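Local coordinates for protein 3-carboxy-cis,cis-muconate cycloisomerase (Pseudomonas putida, PDB 1RE5) that is a mostly helical, four-chain enzyme of the fumarase/aspartase-like lyase superfamily, named as a cycloisomerase, at residues R297-L305 against A322-L333. Sequence-based numbering, arbitrary orientation.
Sequences RVPGLLSTL and AEWETLPDICCL
Leu305 lies over Thr326, Leu327, Glu323 and Ile330 as a knob in a hole of the facing helix, and its atoms divide the hole between them. From CB the chain runs to CG, turned anti to the carbonyl carbon (chi1 -67°), which brings CG to 4.0 Å from Thr326 CG2 as the two side chains pass in opposite directions. There it forks. CD1 reaches Ile330 CD1 at 3.7 Å and also meets Leu327 CG, whereas CD2 rests on the backbone and CB of Glu323, 4.0 Å from its CA. The Glu323 carboxylate is engaged apart from this contact, in a salt bridge with Arg230.

One turn back, Leu301 fills the next hole, among Thr326, Asp329, Ile330 and Leu333. Its CB packs 3.6 Å from Ile330 CG1, and its CD1 meets Leu333 CD2 at 3.5 Å. That same Leu333 methyl lies over one face of the Arg297 guanidinium, towards its rim. Leu302 starts away from the facing helix, but its CD1 comes round to Ile330 CD1. No hydrogen bond joins the segments; the Thr326 hydroxyl instead donates to Ala322 O of its own helix (OG1 to O, 2.8 Å), leaving its methyl to face Leu301 and Leu305.

Ser303 and Thr304 line a pocket holding 2,3-dihydroxy-1,4-dithiobutane, probably from the crystallisation liquor. Segments 297-305 and 322-333, from consecutive helices 286-307 and 319-347, run roughly antiparallel (147°), their axes 9.5 Å apart at closest approach. Helix 231-257 adjoins them through Ala237, which touches Leu305. Leu301 and Thr326 meet Leu301 and Arg297 of a second subunit, and Leu302 meets Phe306 of a third, consistent with the central helical bundle of this superfamily's tetramers.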
ATOM      1  N   ARG D 297       7.868  -6.464   0.719  1.00 18.04           N
ATOM      2  CA  ARG D 297       7.502  -6.111  -0.650  1.00 17.76           C
ATOM      3  C   ARG D 297       6.100  -6.481  -1.086  1.00 17.62           C
ATOM      4  O   ARG D 297       5.432  -5.709  -1.764  1.00 19.07           O
ATOM      5  CB  ARG D 297       8.468  -6.771  -1.634  1.00 18.70           C
ATOM      6  CG  ARG D 297       9.890  -6.289  -1.535  1.00 21.69           C
ATOM      7  CD  ARG D 297      10.195  -5.438  -2.710  1.00 23.63           C
ATOM      8  NE  ARG D 297      10.432  -6.232  -3.905  1.00 25.18           N
ATOM      9  CZ  ARG D 297       9.910  -5.953  -5.097  1.00 26.69           C
ATOM     10  NH1 ARG D 297       9.096  -4.900  -5.252  1.00 20.99           N
ATOM     11  NH2 ARG D 297      10.248  -6.701  -6.144  1.00 26.52           N
ATOM     12  N   VAL D 298       5.666  -7.677  -0.717  1.00 17.78           N
ATOM     13  CA  VAL D 298       4.371  -8.184  -1.141  1.00 16.96           C
ATOM     14  C   VAL D 298       3.145  -7.351  -0.798  1.00 17.61           C
ATOM     15  O   VAL D 298       2.283  -7.170  -1.656  1.00 19.08           O
ATOM     16  CB  VAL D 298       4.180  -9.651  -0.640  1.00 17.48           C
ATOM     17  CG1 VAL D 298       2.780 -10.159  -0.956  1.00 15.31           C
ATOM     18  CG2 VAL D 298       5.222 -10.558  -1.295  1.00 14.97           C
ATOM     19  N   PRO D 299       3.044  -6.812   0.439  1.00 17.35           N
ATOM     20  CA  PRO D 299       1.843  -6.013   0.759  1.00 16.10           C
ATOM     21  C   PRO D 299       1.524  -4.924  -0.280  1.00 16.05           C
ATOM     22  O   PRO D 299       0.369  -4.718  -0.659  1.00 17.40           O
ATOM     23  CB  PRO D 299       2.150  -5.438   2.146  1.00 14.04           C
ATOM     24  CG  PRO D 299       3.098  -6.445   2.744  1.00 16.48           C
ATOM     25  CD  PRO D 299       3.998  -6.819   1.568  1.00 16.97           C
ATOM     26  N   GLY D 300       2.547  -4.229  -0.749  1.00 16.32           N
ATOM     27  CA  GLY D 300       2.324  -3.201  -1.748  1.00 16.94           C
ATOM     28  C   GLY D 300       1.847  -3.778  -3.074  1.00 16.95           C
ATOM     29  O   GLY D 300       0.948  -3.219  -3.720  1.00 16.95           O
ATOM     30  N   LEU D 301       2.440  -4.892  -3.493  1.00 15.93           N
ATOM     31  CA  LEU D 301       2.043  -5.513  -4.749  1.00 17.91           C
ATOM     32  C   LEU D 301       0.614  -6.024  -4.658  1.00 18.22           C
ATOM     33  O   LEU D 301      -0.143  -5.970  -5.626  1.00 19.51           O
ATOM     34  CB  LEU D 301       2.995  -6.651  -5.112  1.00 16.74           C
ATOM     35  CG  LEU D 301       4.398  -6.116  -5.369  1.00 15.65           C
ATOM     36  CD1 LEU D 301       5.369  -7.258  -5.561  1.00 14.18           C
ATOM     37  CD2 LEU D 301       4.346  -5.192  -6.590  1.00 14.66           C
ATOM     38  N   LEU D 302       0.241  -6.500  -3.482  1.00 18.74           N
ATOM     39  CA  LEU D 302      -1.106  -6.993  -3.265  1.00 20.60           C
ATOM     40  C   LEU D 302      -2.149  -5.888  -3.337  1.00 20.24           C
ATOM     41  O   LEU D 302      -3.234  -6.070  -3.913  1.00 17.97           O
ATOM     42  CB  LEU D 302      -1.206  -7.619  -1.896  1.00 23.79           C
ATOM     43  CG  LEU D 302      -1.533  -9.078  -2.007  1.00 27.64           C
ATOM     44  CD1 LEU D 302      -0.342  -9.783  -2.628  1.00 28.81           C
ATOM     45  CD2 LEU D 302      -1.861  -9.616  -0.624  1.00 31.38           C
ATOM     46  N   SER D 303      -1.834  -4.748  -2.720  1.00 19.21           N
ATOM     47  CA  SER D 303      -2.787  -3.655  -2.710  1.00 18.56           C
ATOM     48  C   SER D 303      -3.005  -3.171  -4.124  1.00 18.21           C
ATOM     49  O   SER D 303      -4.084  -2.670  -4.439  1.00 18.67           O
ATOM     50  CB  SER D 303      -2.324  -2.526  -1.790  1.00 17.39           C
ATOM     51  OG  SER D 303      -1.106  -1.974  -2.227  1.00 18.91           O
ATOM     52  N   THR D 304      -2.009  -3.353  -4.990  1.00 17.54           N
ATOM     53  CA  THR D 304      -2.178  -2.932  -6.380  1.00 17.83           C
ATOM     54  C   THR D 304      -3.304  -3.738  -7.024  1.00 18.00           C
ATOM     55  O   THR D 304      -4.172  -3.185  -7.702  1.00 18.45           O
ATOM     56  CB  THR D 304      -0.897  -3.119  -7.222  1.00 17.96           C
ATOM     57  OG1 THR D 304       0.112  -2.197  -6.781  1.00 20.80           O
ATOM     58  CG2 THR D 304      -1.192  -2.847  -8.696  1.00 16.19           C
ATOM     59  N   LEU D 305      -3.300  -5.047  -6.810  1.00 16.90           N
ATOM     60  CA  LEU D 305      -4.347  -5.866  -7.378  1.00 14.79           C
ATOM     61  C   LEU D 305      -5.692  -5.462  -6.780  1.00 16.29           C
ATOM     62  O   LEU D 305      -6.705  -5.419  -7.485  1.00 18.07           O
ATOM     63  CB  LEU D 305      -4.045  -7.333  -7.133  1.00 14.13           C
ATOM     64  CG  LEU D 305      -2.806  -7.812  -7.901  1.00 14.24           C
ATOM     65  CD1 LEU D 305      -2.548  -9.271  -7.615  1.00 13.72           C
ATOM     66  CD2 LEU D 305      -3.014  -7.606  -9.394  1.00 12.53           C
ATOM     67  N   ALA D 322      -2.491  -2.886 -15.214  1.00 20.66           N
ATOM     68  CA  ALA D 322      -1.759  -2.922 -13.946  1.00 19.76           C
ATOM     69  C   ALA D 322      -1.573  -4.335 -13.364  1.00 20.93           C
ATOM     70  O   ALA D 322      -0.662  -4.565 -12.575  1.00 22.79           O
ATOM     71  CB  ALA D 322      -2.461  -2.043 -12.925  1.00 17.26           C
ATOM     72  N   GLU D 323      -2.432  -5.282 -13.732  1.00 20.70           N
ATOM     73  CA  GLU D 323      -2.309  -6.641 -13.206  1.00 19.96           C
ATOM     74  C   GLU D 323      -1.180  -7.423 -13.859  1.00 21.10           C
ATOM     75  O   GLU D 323      -0.483  -8.182 -13.202  1.00 22.26           O
ATOM     76  CB  GLU D 323      -3.589  -7.449 -13.442  1.00 19.28           C
ATOM     77  CG  GLU D 323      -4.900  -6.750 -13.152  1.00 20.24           C
ATOM     78  CD  GLU D 323      -6.098  -7.631 -13.492  1.00 21.16           C
ATOM     79  OE1 GLU D 323      -5.903  -8.664 -14.169  1.00 21.35           O
ATOM     80  OE2 GLU D 323      -7.235  -7.291 -13.099  1.00 23.76           O
ATOM     81  N   TRP D 324      -1.008  -7.235 -15.162  1.00 22.29           N
ATOM     82  CA  TRP D 324      -0.030  -7.989 -15.944  1.00 22.56           C
ATOM     83  C   TRP D 324       1.309  -8.388 -15.323  1.00 22.20           C
ATOM     84  O   TRP D 324       1.654  -9.573 -15.295  1.00 21.76           O
ATOM     85  CB  TRP D 324       0.201  -7.295 -17.294  1.00 21.74           C
ATOM     86  CG  TRP D 324      -1.072  -7.151 -18.099  1.00 22.30           C
ATOM     87  CD1 TRP D 324      -2.321  -7.623 -17.768  1.00 22.76           C
ATOM     88  CD2 TRP D 324      -1.234  -6.429 -19.328  1.00 21.94           C
ATOM     89  NE1 TRP D 324      -3.245  -7.229 -18.714  1.00 21.35           N
ATOM     90  CE2 TRP D 324      -2.603  -6.497 -19.679  1.00 20.82           C
ATOM     91  CE3 TRP D 324      -0.355  -5.730 -20.166  1.00 21.78           C
ATOM     92  CZ2 TRP D 324      -3.109  -5.891 -20.830  1.00 21.72           C
ATOM     93  CZ3 TRP D 324      -0.864  -5.127 -21.316  1.00 22.36           C
ATOM     94  CH2 TRP D 324      -2.226  -5.214 -21.633  1.00 21.31           C
ATOM     95  N   GLU D 325       2.066  -7.428 -14.824  1.00 22.50           N
ATOM     96  CA  GLU D 325       3.356  -7.762 -14.241  1.00 22.76           C
ATOM     97  C   GLU D 325       3.285  -7.947 -12.736  1.00 22.48           C
ATOM     98  O   GLU D 325       4.128  -8.613 -12.154  1.00 25.99           O
ATOM     99  CB  GLU D 325       4.373  -6.674 -14.584  1.00 23.24           C
ATOM    100  CG  GLU D 325       4.529  -6.456 -16.085  1.00 28.25           C
ATOM    101  CD  GLU D 325       5.119  -7.668 -16.796  1.00 31.16           C
ATOM    102  OE1 GLU D 325       4.623  -8.804 -16.585  1.00 30.70           O
ATOM    103  OE2 GLU D 325       6.083  -7.482 -17.576  1.00 34.33           O
ATOM    104  N   THR D 326       2.268  -7.374 -12.108  1.00 20.44           N
ATOM    105  CA  THR D 326       2.122  -7.462 -10.665  1.00 18.26           C
ATOM    106  C   THR D 326       1.901  -8.862 -10.110  1.00 18.08           C
ATOM    107  O   THR D 326       2.563  -9.262  -9.156  1.00 17.37           O
ATOM    108  CB  THR D 326       0.977  -6.549 -10.183  1.00 17.63           C
ATOM    109  OG1 THR D 326       1.217  -5.218 -10.658  1.00 17.33           O
ATOM    110  CG2 THR D 326       0.891  -6.532  -8.658  1.00 12.24           C
ATOM    111  N   LEU D 327       0.966  -9.605 -10.687  1.00 18.82           N
ATOM    112  CA  LEU D 327       0.680 -10.951 -10.190  1.00 19.39           C
ATOM    113  C   LEU D 327       1.915 -11.840 -10.325  1.00 20.64           C
ATOM    114  O   LEU D 327       2.242 -12.615  -9.413  1.00 21.29           O
ATOM    115  CB  LEU D 327      -0.499 -11.568 -10.941  1.00 18.54           C
ATOM    116  CG  LEU D 327      -1.570 -12.260 -10.096  1.00 18.33           C
ATOM    117  CD1 LEU D 327      -2.595 -12.901 -11.017  1.00 21.31           C
ATOM    118  CD2 LEU D 327      -0.956 -13.311  -9.209  1.00 18.58           C
ATOM    119  N   PRO D 328       2.622 -11.750 -11.463  1.00 21.00           N
ATOM    120  CA  PRO D 328       3.804 -12.608 -11.564  1.00 20.93           C
ATOM    121  C   PRO D 328       4.843 -12.242 -10.501  1.00 20.73           C
ATOM    122  O   PRO D 328       5.437 -13.118  -9.875  1.00 22.04           O
ATOM    123  CB  PRO D 328       4.287 -12.359 -12.990  1.00 19.96           C
ATOM    124  CG  PRO D 328       3.004 -12.098 -13.720  1.00 20.72           C
ATOM    125  CD  PRO D 328       2.292 -11.163 -12.771  1.00 20.77           C
ATOM    126  N   ASP D 329       5.058 -10.955 -10.281  1.00 21.30           N
ATOM    127  CA  ASP D 329       6.032 -10.560  -9.273  1.00 24.17           C
ATOM    128  C   ASP D 329       5.717 -11.183  -7.925  1.00 22.90           C
ATOM    129  O   ASP D 329       6.614 -11.661  -7.232  1.00 22.88           O
ATOM    130  CB  ASP D 329       6.081  -9.037  -9.118  1.00 28.30           C
ATOM    131  CG  ASP D 329       6.982  -8.383 -10.136  1.00 33.52           C
ATOM    132  OD1 ASP D 329       7.180  -7.144 -10.041  1.00 37.12           O
ATOM    133  OD2 ASP D 329       7.489  -9.110 -11.032  1.00 36.59           O
ATOM    134  N   ILE D 330       4.442 -11.164  -7.548  1.00 21.80           N
ATOM    135  CA  ILE D 330       4.033 -11.728  -6.270  1.00 20.77           C
ATOM    136  C   ILE D 330       4.406 -13.208  -6.199  1.00 20.89           C
ATOM    137  O   ILE D 330       5.019 -13.650  -5.234  1.00 19.86           O
ATOM    138  CB  ILE D 330       2.519 -11.557  -6.054  1.00 19.69           C
ATOM    139  CG1 ILE D 330       2.170 -10.073  -5.969  1.00 17.95           C
ATOM    140  CG2 ILE D 330       2.099 -12.263  -4.776  1.00 21.21           C
ATOM    141  CD1 ILE D 330       0.695  -9.779  -5.940  1.00 16.04           C
ATOM    142  N   CYS D 331       4.047 -13.961  -7.235  1.00 21.72           N
ATOM    143  CA  CYS D 331       4.353 -15.384  -7.295  1.00 20.59           C
ATOM    144  C   CYS D 331       5.848 -15.661  -7.179  1.00 20.96           C
ATOM    145  O   CYS D 331       6.271 -16.577  -6.460  1.00 20.45           O
ATOM    146  CB  CYS D 331       3.825 -15.972  -8.601  1.00 19.44           C
ATOM    147  SG  CYS D 331       2.031 -16.115  -8.632  1.00 20.44           S
ATOM    148  N   CYS D 332       6.655 -14.879  -7.886  1.00 20.77           N
ATOM    149  CA  CYS D 332       8.094 -15.089  -7.841  1.00 21.75           C
ATOM    150  C   CYS D 332       8.668 -14.772  -6.470  1.00 22.23           C
ATOM    151  O   CYS D 332       9.482 -15.525  -5.936  1.00 24.10           O
ATOM    152  CB  CYS D 332       8.781 -14.250  -8.919  1.00 22.00           C
ATOM    153  SG  CYS D 332       8.311 -14.781 -10.568  1.00 19.87           S
ATOM    154  N   LEU D 333       8.230 -13.655  -5.899  1.00 23.45           N
ATOM    155  CA  LEU D 333       8.683 -13.220  -4.580  1.00 22.72           C
ATOM    156  C   LEU D 333       8.421 -14.296  -3.536  1.00 21.90           C
ATOM    157  O   LEU D 333       9.290 -14.620  -2.719  1.00 22.72           O
ATOM    158  CB  LEU D 333       7.954 -11.931  -4.188  1.00 23.90           C
ATOM    159  CG  LEU D 333       8.734 -10.617  -4.006  1.00 24.99           C
ATOM    160  CD1 LEU D 333      10.145 -10.716  -4.577  1.00 25.17           C
ATOM    161  CD2 LEU D 333       7.951  -9.497  -4.682  1.00 24.37           C
TER